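Local coordinates for Tat pathway signal sequence domain protein (Parabacteroides merdae, PDB 4Q9A) that is a putative GDSL-like lipase or acylhydrolase of the SGNH hydrolase clan, probably cleaving ester bonds in substrates not yet identified, at residues Val185-Gly190 with Gln216-Met221. Residues are numbered along the deposited sequence; the frame is centred on the assembly and turned at random.
Sequences VPFQSG and QLMANM
The F187 ring meets two selenomethionines of 216-221, M218 over a face and M221 at the rim. The methyl CE of M218 lies 3.9 Å from the centroid of the F187 ring, 24° off the normal, in a CH-pi contact. Its selenium stands farther above the same face, 4.9 Å from that centroid, as a Met-aromatic contact. The two side chains cross at about a right angle. On the opposite face of the ring, V185 brings its CB, offset toward the rim. M221 SE lies in the ring plane and is 3.9 Å from F187 CD1. With chi3 at 70°, the M221 chain bends so that its CE reaches P186, 3.9 Å from P186 CD. M221 SE also packs 3.6 Å from G190 CA, where G190 has no side chain. The contact joins the end of edge strand 183-185 and the start of helix 187-194 to helix 212-226. Both helices belong to the layers around the five-stranded parallel sheet of the SGNH hydrolase fold. P186 centres an inverse gamma turn at the N-cap position of helix 187-194. V185 CG1, anti to its own N (chi1 -162°), packs 3.8 Å from M221 CB. An alanine at F187 is likely to leave the M218 methyl without its aromatic face and open a gap beside M221. L217 CD2 touches G190 O, and its side chain also packs on F191 and A194.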
loop_
_atom_site.group_PDB
_atom_site.type_symbol
_atom_site.label_atom_id
_atom_site.label_comp_id
_atom_site.label_asym_id
_atom_site.label_seq_id
_atom_site.Cartn_x
_atom_site.Cartn_y
_atom_site.Cartn_z
ATOM N N VAL A 185 -17.774 1.658 -8.224
ATOM C CA VAL A 185 -16.616 0.754 -8.268
ATOM C C VAL A 185 -17.179 -0.691 -8.263
ATOM O O VAL A 185 -17.805 -1.097 -7.278
ATOM C CB VAL A 185 -15.540 1.003 -7.164
ATOM C CG1 VAL A 185 -14.225 0.339 -7.555
ATOM C CG2 VAL A 185 -15.312 2.490 -6.912
ATOM N N PRO A 186 -17.050 -1.445 -9.388
ATOM C CA PRO A 186 -17.653 -2.792 -9.449
ATOM C C PRO A 186 -16.723 -3.885 -8.921
ATOM O O PRO A 186 -16.212 -4.716 -9.692
ATOM C CB PRO A 186 -17.951 -2.961 -10.941
ATOM C CG PRO A 186 -16.921 -2.111 -11.634
ATOM C CD PRO A 186 -16.374 -1.109 -10.661
ATOM N N PHE A 187 -16.529 -3.893 -7.596
ATOM C CA PHE A 187 -15.633 -4.815 -6.904
ATOM C C PHE A 187 -15.896 -6.288 -7.222
ATOM O O PHE A 187 -14.931 -7.020 -7.407
ATOM C CB PHE A 187 -15.685 -4.594 -5.396
ATOM C CG PHE A 187 -15.006 -3.340 -4.890
ATOM C CD1 PHE A 187 -13.815 -2.894 -5.455
ATOM C CD2 PHE A 187 -15.496 -2.667 -3.783
ATOM C CE1 PHE A 187 -13.154 -1.776 -4.949
ATOM C CE2 PHE A 187 -14.839 -1.539 -3.283
ATOM C CZ PHE A 187 -13.668 -1.105 -3.865
ATOM N N GLN A 188 -17.168 -6.712 -7.346
ATOM C CA GLN A 188 -17.516 -8.101 -7.645
ATOM C C GLN A 188 -16.872 -8.577 -8.959
ATOM O O GLN A 188 -16.228 -9.627 -8.950
ATOM C CB GLN A 188 -19.047 -8.318 -7.661
ATOM C CG GLN A 188 -19.504 -9.774 -7.513
ATOM C CD GLN A 188 -19.122 -10.410 -6.192
ATOM O OE1 GLN A 188 -19.816 -10.282 -5.167
ATOM N NE2 GLN A 188 -18.021 -11.161 -6.208
ATOM N N SER A 189 -16.979 -7.784 -10.048
ATOM C CA SER A 189 -16.403 -8.098 -11.367
ATOM C C SER A 189 -14.907 -8.347 -11.266
ATOM O O SER A 189 -14.397 -9.299 -11.882
ATOM C CB SER A 189 -16.653 -6.955 -12.338
ATOM O OG SER A 189 -17.991 -6.511 -12.211
ATOM N N GLY A 190 -14.234 -7.505 -10.463
ATOM C CA GLY A 190 -12.802 -7.597 -10.224
ATOM C C GLY A 190 -12.434 -8.865 -9.506
ATOM O O GLY A 190 -11.486 -9.548 -9.900
ATOM N N GLN A 216 -5.028 -4.410 -2.338
ATOM C CA GLN A 216 -4.327 -3.788 -3.453
ATOM C C GLN A 216 -5.224 -3.793 -4.696
ATOM O O GLN A 216 -5.346 -2.750 -5.334
ATOM C CB GLN A 216 -2.981 -4.499 -3.724
ATOM C CG GLN A 216 -2.049 -3.764 -4.699
ATOM C CD GLN A 216 -1.615 -2.380 -4.234
ATOM O OE1 GLN A 216 -0.606 -2.214 -3.514
ATOM N NE2 GLN A 216 -2.333 -1.349 -4.693
ATOM N N LEU A 217 -5.891 -4.943 -4.996
ATOM C CA LEU A 217 -6.828 -5.096 -6.123
ATOM C C LEU A 217 -7.969 -4.061 -6.074
ATOM O O LEU A 217 -8.283 -3.431 -7.096
ATOM C CB LEU A 217 -7.438 -6.504 -6.121
ATOM C CG LEU A 217 -8.351 -6.852 -7.283
ATOM C CD1 LEU A 217 -7.541 -7.205 -8.504
ATOM C CD2 LEU A 217 -9.249 -8.007 -6.934
HETATM N N MSE A 218 -8.558 -3.888 -4.863
HETATM C CA MSE A 218 -9.662 -2.976 -4.632
HETATM C C MSE A 218 -9.233 -1.552 -4.852
HETATM O O MSE A 218 -9.968 -0.800 -5.511
HETATM C CB MSE A 218 -10.218 -3.154 -3.231
HETATM C CG MSE A 218 -11.009 -4.430 -3.088
HETATM SE SE MSE A 218 -11.423 -4.724 -1.261
HETATM C CE MSE A 218 -12.736 -3.307 -1.033
ATOM N N ALA A 219 -8.026 -1.198 -4.317
ATOM C CA ALA A 219 -7.398 0.120 -4.453
ATOM C C ALA A 219 -7.242 0.487 -5.934
ATOM O O ALA A 219 -7.632 1.584 -6.335
ATOM C CB ALA A 219 -6.040 0.135 -3.761
ATOM N N ASN A 220 -6.736 -0.459 -6.746
ATOM C CA ASN A 220 -6.520 -0.290 -8.180
ATOM C C ASN A 220 -7.843 -0.066 -8.918
ATOM O O ASN A 220 -7.902 0.773 -9.823
ATOM C CB ASN A 220 -5.790 -1.507 -8.755
ATOM C CG ASN A 220 -4.388 -1.746 -8.231
ATOM O OD1 ASN A 220 -3.784 -0.906 -7.550
ATOM N ND2 ASN A 220 -3.825 -2.900 -8.572
HETATM N N MSE A 221 -8.901 -0.801 -8.513
HETATM C CA MSE A 221 -10.244 -0.688 -9.094
HETATM C C MSE A 221 -10.823 0.711 -8.858
HETATM O O MSE A 221 -11.338 1.351 -9.779
HETATM C CB MSE A 221 -11.170 -1.740 -8.492
HETATM C CG MSE A 221 -10.832 -3.156 -8.909
HETATM SE SE MSE A 221 -12.395 -4.301 -8.791
HETATM C CE MSE A 221 -13.385 -3.527 -10.283
#